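Local coordinates for protein putative c-1-tetrahydrofolate synthase, cytoplasmic (Leishmania major, PDB 4A26) that probably oxidises 5,10-methylenetetrahydrofolate with a nicotinamide cofactor and hydrolyses the resulting methenyl form to 10-formyltetrahydrofolate, as a bifunctional homodimeric enzyme of one-carbon metabolism, at residues D77-N91 / H108-K122. Numbering follows the deposited sequence.
Sequences DISQEVLEVNVEKLN and HLNENRAIEKIHPHK
Helices 80-91 and 111-116 run nearly parallel, their axes 28° apart and 9.6 Å at closest approach, with E84 beside A114 and V87 beside I118, just after the second helix. Q80 grips the N110 backbone with both ends of its amide: OE1 accepts from N110 N (2.7 Å), and NE2 donates to N110 O in the carbonyl plane, shared with A114 N. Its chain bends at chi2 (75°) to get there. E84 places its carboxylate over one face of the R113 guanidinium, OE1 to NH1 3.2 Å, a salt bridge of charge alone since no N-H points at the oxygen. L83 CD2 meets A114 CB (3.6 Å) and V87 CG1 meets I118 CG1 (3.7 Å). N91 is held at both amide atoms, ND2 giving to K117 O (2.7 Å) and OD1 taking from H119 N (2.9 Å), while its CB covers a face of the H119 imidazole (CH-pi). K122 is extended, its NZ donating hydrogen bonds to L90 O and N91 O at the C-terminal end of helix 80-91. Within the catalytic domain, helix 80-91 packs on the parallel sheet through L83 and V87, I118 and K122 reach strand 98-101, and E116 salt-bridges R140 of the second subunit.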
loop_
_atom_site.group_PDB
_atom_site.type_symbol
_atom_site.label_atom_id
_atom_site.label_comp_id
_atom_site.label_asym_id
_atom_site.label_seq_id
_atom_site.Cartn_x
_atom_site.Cartn_y
_atom_site.Cartn_z
ATOM N N ASP A 77 -16.294 21.228 22.299
ATOM C CA ASP A 77 -16.394 20.305 23.436
ATOM C C ASP A 77 -17.412 19.180 23.197
ATOM O O ASP A 77 -17.982 18.635 24.144
ATOM C CB ASP A 77 -16.749 21.089 24.716
ATOM C CG ASP A 77 -18.116 21.780 24.639
ATOM O OD1 ASP A 77 -18.598 22.064 23.526
ATOM O OD2 ASP A 77 -18.708 22.047 25.704
ATOM N N ILE A 78 -17.614 18.819 21.932
ATOM C CA ILE A 78 -18.679 17.887 21.547
ATOM C C ILE A 78 -18.258 16.421 21.679
ATOM O O ILE A 78 -17.069 16.094 21.605
ATOM C CB ILE A 78 -19.147 18.160 20.096
ATOM C CG1 ILE A 78 -20.521 17.542 19.843
ATOM C CG2 ILE A 78 -18.121 17.646 19.089
ATOM C CD1 ILE A 78 -21.200 18.081 18.620
ATOM N N SER A 79 -19.248 15.548 21.872
ATOM C CA SER A 79 -19.022 14.112 22.021
ATOM C C SER A 79 -18.463 13.478 20.759
ATOM O O SER A 79 -18.716 13.952 19.654
ATOM C CB SER A 79 -20.336 13.405 22.349
ATOM O OG SER A 79 -20.893 13.882 23.554
ATOM N N GLN A 80 -17.713 12.392 20.936
ATOM C CA GLN A 80 -17.336 11.519 19.832
ATOM C C GLN A 80 -18.594 10.982 19.155
ATOM O O GLN A 80 -18.706 11.017 17.928
ATOM C CB GLN A 80 -16.495 10.349 20.347
ATOM C CG GLN A 80 -15.982 9.400 19.268
ATOM C CD GLN A 80 -14.834 9.981 18.475
ATOM O OE1 GLN A 80 -13.915 10.573 19.039
ATOM N NE2 GLN A 80 -14.874 9.805 17.159
ATOM N N GLU A 81 -19.533 10.489 19.964
ATOM C CA GLU A 81 -20.785 9.912 19.457
ATOM C C GLU A 81 -21.500 10.908 18.544
ATOM O O GLU A 81 -21.904 10.557 17.436
ATOM C CB GLU A 81 -21.714 9.498 20.614
ATOM C CG GLU A 81 -22.470 8.170 20.408
ATOM C CD GLU A 81 -23.521 8.218 19.296
ATOM O OE1 GLU A 81 -23.138 8.249 18.104
ATOM O OE2 GLU A 81 -24.734 8.194 19.615
ATOM N N VAL A 82 -21.624 12.149 19.007
ATOM C CA VAL A 82 -22.361 13.182 18.281
ATOM C C VAL A 82 -21.655 13.580 16.982
ATOM O O VAL A 82 -22.309 13.795 15.965
ATOM C CB VAL A 82 -22.599 14.431 19.159
ATOM C CG1 VAL A 82 -23.262 15.536 18.355
ATOM C CG2 VAL A 82 -23.445 14.074 20.368
ATOM N N LEU A 83 -20.328 13.677 17.014
ATOM C CA LEU A 83 -19.544 13.892 15.795
ATOM C C LEU A 83 -19.866 12.814 14.767
ATOM O O LEU A 83 -20.212 13.114 13.628
ATOM C CB LEU A 83 -18.038 13.871 16.100
ATOM C CG LEU A 83 -17.083 13.901 14.899
ATOM C CD1 LEU A 83 -17.262 15.197 14.112
ATOM C CD2 LEU A 83 -15.640 13.729 15.342
ATOM N N GLU A 84 -19.745 11.558 15.183
ATOM C CA GLU A 84 -19.971 10.416 14.297
ATOM C C GLU A 84 -21.393 10.370 13.732
ATOM O O GLU A 84 -21.596 9.924 12.605
ATOM C CB GLU A 84 -19.659 9.108 15.032
ATOM C CG GLU A 84 -18.176 8.897 15.309
ATOM C CD GLU A 84 -17.856 7.482 15.741
ATOM O OE1 GLU A 84 -18.727 6.825 16.356
ATOM O OE2 GLU A 84 -16.728 7.023 15.458
ATOM N N VAL A 85 -22.369 10.824 14.517
ATOM C CA VAL A 85 -23.754 10.930 14.052
ATOM C C VAL A 85 -23.839 11.872 12.853
ATOM O O VAL A 85 -24.462 11.545 11.839
ATOM C CB VAL A 85 -24.701 11.429 15.174
ATOM C CG1 VAL A 85 -25.986 12.005 14.591
ATOM C CG2 VAL A 85 -25.001 10.303 16.153
ATOM N N ASN A 86 -23.204 13.036 12.972
ATOM C CA ASN A 86 -23.148 13.994 11.868
ATOM C C ASN A 86 -22.387 13.449 10.668
ATOM O O ASN A 86 -22.735 13.751 9.529
ATOM C CB ASN A 86 -22.528 15.318 12.315
ATOM C CG ASN A 86 -23.420 16.081 13.267
ATOM O OD1 ASN A 86 -24.190 16.949 12.853
ATOM N ND2 ASN A 86 -23.334 15.751 14.547
ATOM N N VAL A 87 -21.356 12.647 10.921
ATOM C CA VAL A 87 -20.640 11.971 9.839
ATOM C C VAL A 87 -21.574 10.981 9.146
ATOM O O VAL A 87 -21.603 10.910 7.916
ATOM C CB VAL A 87 -19.366 11.243 10.338
ATOM C CG1 VAL A 87 -18.684 10.510 9.190
ATOM C CG2 VAL A 87 -18.399 12.226 10.981
ATOM N N GLU A 88 -22.346 10.236 9.937
ATOM C CA GLU A 88 -23.326 9.286 9.399
ATOM C C GLU A 88 -24.431 9.998 8.608
ATOM O O GLU A 88 -24.890 9.489 7.585
ATOM C CB GLU A 88 -23.944 8.446 10.526
ATOM C CG GLU A 88 -24.817 7.275 10.050
ATOM C CD GLU A 88 -24.039 6.209 9.280
ATOM O OE1 GLU A 88 -22.803 6.104 9.455
ATOM O OE2 GLU A 88 -24.672 5.461 8.505
ATOM N N LYS A 89 -24.860 11.165 9.083
ATOM C CA LYS A 89 -25.858 11.952 8.365
ATOM C C LYS A 89 -25.355 12.287 6.959
ATOM O O LYS A 89 -26.095 12.167 5.981
ATOM C CB LYS A 89 -26.197 13.238 9.125
ATOM N N LEU A 90 -24.090 12.690 6.871
ATOM C CA LEU A 90 -23.464 12.995 5.583
ATOM C C LEU A 90 -23.295 11.740 4.724
ATOM O O LEU A 90 -23.448 11.812 3.507
ATOM C CB LEU A 90 -22.113 13.703 5.781
ATOM C CG LEU A 90 -22.171 15.072 6.472
ATOM C CD1 LEU A 90 -20.779 15.560 6.851
ATOM C CD2 LEU A 90 -22.882 16.094 5.605
ATOM N N ASN A 91 -22.996 10.597 5.349
ATOM C CA ASN A 91 -22.933 9.326 4.621
ATOM C C ASN A 91 -24.249 9.051 3.907
ATOM O O ASN A 91 -24.261 8.696 2.733
ATOM C CB ASN A 91 -22.619 8.147 5.553
ATOM C CG ASN A 91 -21.161 8.090 5.978
ATOM O OD1 ASN A 91 -20.263 8.490 5.238
ATOM N ND2 ASN A 91 -20.920 7.562 7.174
ATOM N N HIS A 108 -9.610 15.496 22.955
ATOM C CA HIS A 108 -10.503 14.513 23.577
ATOM C C HIS A 108 -11.169 13.571 22.563
ATOM O O HIS A 108 -11.613 12.481 22.934
ATOM C CB HIS A 108 -11.564 15.207 24.449
ATOM C CG HIS A 108 -12.673 15.843 23.671
ATOM N ND1 HIS A 108 -12.484 16.950 22.874
ATOM C CD2 HIS A 108 -13.986 15.528 23.573
ATOM C CE1 HIS A 108 -13.632 17.288 22.315
ATOM N NE2 HIS A 108 -14.559 16.441 22.721
ATOM N N LEU A 109 -11.236 13.986 21.299
ATOM C CA LEU A 109 -11.827 13.157 20.246
ATOM C C LEU A 109 -10.800 12.224 19.602
ATOM O O LEU A 109 -9.604 12.528 19.554
ATOM C CB LEU A 109 -12.459 14.032 19.158
ATOM C CG LEU A 109 -13.651 14.893 19.578
ATOM C CD1 LEU A 109 -13.942 15.931 18.513
ATOM C CD2 LEU A 109 -14.878 14.042 19.854
ATOM N N ASN A 110 -11.291 11.090 19.107
ATOM C CA ASN A 110 -10.482 10.117 18.380
ATOM C C ASN A 110 -10.661 10.345 16.880
ATOM O O ASN A 110 -11.777 10.237 16.368
ATOM C CB ASN A 110 -10.918 8.700 18.767
ATOM C CG ASN A 110 -10.003 7.620 18.210
ATOM O OD1 ASN A 110 -9.420 7.761 17.132
ATOM N ND2 ASN A 110 -9.888 6.524 18.943
ATOM N N GLU A 111 -9.566 10.652 16.183
ATOM C CA GLU A 111 -9.619 11.020 14.761
ATOM C C GLU A 111 -9.830 9.818 13.850
ATOM O O GLU A 111 -10.735 9.822 13.014
ATOM C CB GLU A 111 -8.340 11.749 14.341
ATOM C CG GLU A 111 -8.123 13.078 15.052
ATOM C CD GLU A 111 -6.920 13.847 14.527
ATOM O OE1 GLU A 111 -6.433 13.527 13.417
ATOM O OE2 GLU A 111 -6.467 14.777 15.230
ATOM N N ASN A 112 -8.983 8.801 14.003
ATOM C CA ASN A 112 -9.090 7.575 13.201
ATOM C C ASN A 112 -10.479 6.943 13.304
ATOM O O ASN A 112 -11.000 6.412 12.325
ATOM C CB ASN A 112 -8.026 6.552 13.621
ATOM C CG ASN A 112 -6.616 6.980 13.253
ATOM O OD1 ASN A 112 -6.410 7.740 12.310
ATOM N ND2 ASN A 112 -5.634 6.482 13.996
ATOM N N ARG A 113 -11.067 7.012 14.495
ATOM C CA ARG A 113 -12.405 6.475 14.744
ATOM C C ARG A 113 -13.493 7.316 14.069
ATOM O O ARG A 113 -14.465 6.770 13.548
ATOM C CB ARG A 113 -12.650 6.356 16.257
ATOM C CG ARG A 113 -14.082 6.020 16.674
ATOM C CD ARG A 113 -14.128 5.250 18.002
ATOM N NE ARG A 113 -15.300 5.591 18.813
ATOM C CZ ARG A 113 -16.554 5.213 18.554
ATOM N NH1 ARG A 113 -16.845 4.473 17.486
ATOM N NH2 ARG A 113 -17.534 5.588 19.373
ATOM N N ALA A 114 -13.323 8.637 14.076
ATOM C CA ALA A 114 -14.252 9.536 13.385
ATOM C C ALA A 114 -14.165 9.370 11.871
ATOM O O ALA A 114 -15.169 9.492 11.177
ATOM C CB ALA A 114 -13.982 10.978 13.768
ATOM N N ILE A 115 -12.963 9.094 11.370
ATOM C CA ILE A 115 -12.739 8.862 9.940
ATOM C C ILE A 115 -13.258 7.496 9.469
ATOM O O ILE A 115 -13.677 7.353 8.318
ATOM C CB ILE A 115 -11.235 8.977 9.590
ATOM C CG1 ILE A 115 -10.759 10.427 9.740
ATOM C CG2 ILE A 115 -10.973 8.499 8.174
ATOM C CD1 ILE A 115 -9.253 10.570 9.902
ATOM N N GLU A 116 -13.228 6.499 10.351
ATOM C CA GLU A 116 -13.675 5.144 10.003
ATOM C C GLU A 116 -15.182 5.128 9.715
ATOM O O GLU A 116 -15.650 4.328 8.900
ATOM C CB GLU A 116 -13.320 4.142 11.116
ATOM C CG GLU A 116 -12.779 2.791 10.619
ATOM C CD GLU A 116 -11.320 2.848 10.138
ATOM O OE1 GLU A 116 -10.802 3.958 9.869
ATOM O OE2 GLU A 116 -10.688 1.772 10.023
ATOM N N LYS A 117 -15.922 6.023 10.376
ATOM C CA LYS A 117 -17.363 6.197 10.146
ATOM C C LYS A 117 -17.702 6.592 8.713
ATOM O O LYS A 117 -18.789 6.276 8.230
ATOM C CB LYS A 117 -17.953 7.256 11.090
ATOM C CG LYS A 117 -18.529 6.699 12.372
ATOM C CD LYS A 117 -19.958 6.184 12.193
ATOM C CE LYS A 117 -20.444 5.454 13.448
ATOM N NZ LYS A 117 -21.849 4.957 13.338
ATOM N N ILE A 118 -16.793 7.302 8.048
ATOM C CA ILE A 118 -17.039 7.738 6.676
ATOM C C ILE A 118 -17.170 6.514 5.778
ATOM O O ILE A 118 -16.407 5.558 5.905
ATOM C CB ILE A 118 -15.913 8.650 6.133
ATOM C CG1 ILE A 118 -15.829 9.953 6.937
ATOM C CG2 ILE A 118 -16.152 8.974 4.661
ATOM C CD1 ILE A 118 -14.553 10.740 6.695
ATOM N N HIS A 119 -18.156 6.547 4.888
ATOM C CA HIS A 119 -18.353 5.474 3.931
ATOM C C HIS A 119 -17.218 5.500 2.905
ATOM O O HIS A 119 -16.876 6.566 2.390
ATOM C CB HIS A 119 -19.717 5.603 3.251
ATOM C CG HIS A 119 -20.836 4.999 4.039
ATOM N ND1 HIS A 119 -21.944 4.432 3.448
ATOM C CD2 HIS A 119 -21.003 4.845 5.375
ATOM C CE1 HIS A 119 -22.752 3.971 4.385
ATOM N NE2 HIS A 119 -22.206 4.210 5.563
ATOM N N PRO A 120 -16.617 4.329 2.617
ATOM C CA PRO A 120 -15.496 4.231 1.677
ATOM C C PRO A 120 -15.680 5.013 0.381
ATOM O O PRO A 120 -14.710 5.579 -0.130
ATOM C CB PRO A 120 -15.429 2.733 1.379
ATOM C CG PRO A 120 -15.914 2.093 2.619
ATOM C CD PRO A 120 -16.941 3.018 3.212
ATOM N N HIS A 121 -16.910 5.046 -0.135
ATOM C CA HIS A 121 -17.203 5.694 -1.417
ATOM C C HIS A 121 -17.405 7.215 -1.325
ATOM O O HIS A 121 -17.617 7.866 -2.347
ATOM C CB HIS A 121 -18.405 5.018 -2.110
ATOM C CG HIS A 121 -19.740 5.344 -1.500
ATOM N ND1 HIS A 121 -20.327 4.564 -0.527
ATOM C CD2 HIS A 121 -20.607 6.356 -1.743
ATOM C CE1 HIS A 121 -21.492 5.087 -0.190
ATOM N NE2 HIS A 121 -21.687 6.174 -0.914
ATOM N N LYS A 122 -17.323 7.780 -0.120
ATOM C CA LYS A 122 -17.372 9.238 0.062
ATOM C C LYS A 122 -16.097 9.792 0.711
ATOM O O LYS A 122 -16.045 10.965 1.089
ATOM C CB LYS A 122 -18.595 9.628 0.898
ATOM C CG LYS A 122 -19.919 9.244 0.270
ATOM C CD LYS A 122 -21.091 9.867 1.005
ATOM C CE LYS A 122 -22.405 9.609 0.280
ATOM N NZ LYS A 122 -23.545 10.353 0.882
HETATM O O HOH W 1 -20.401 4.219 8.711
#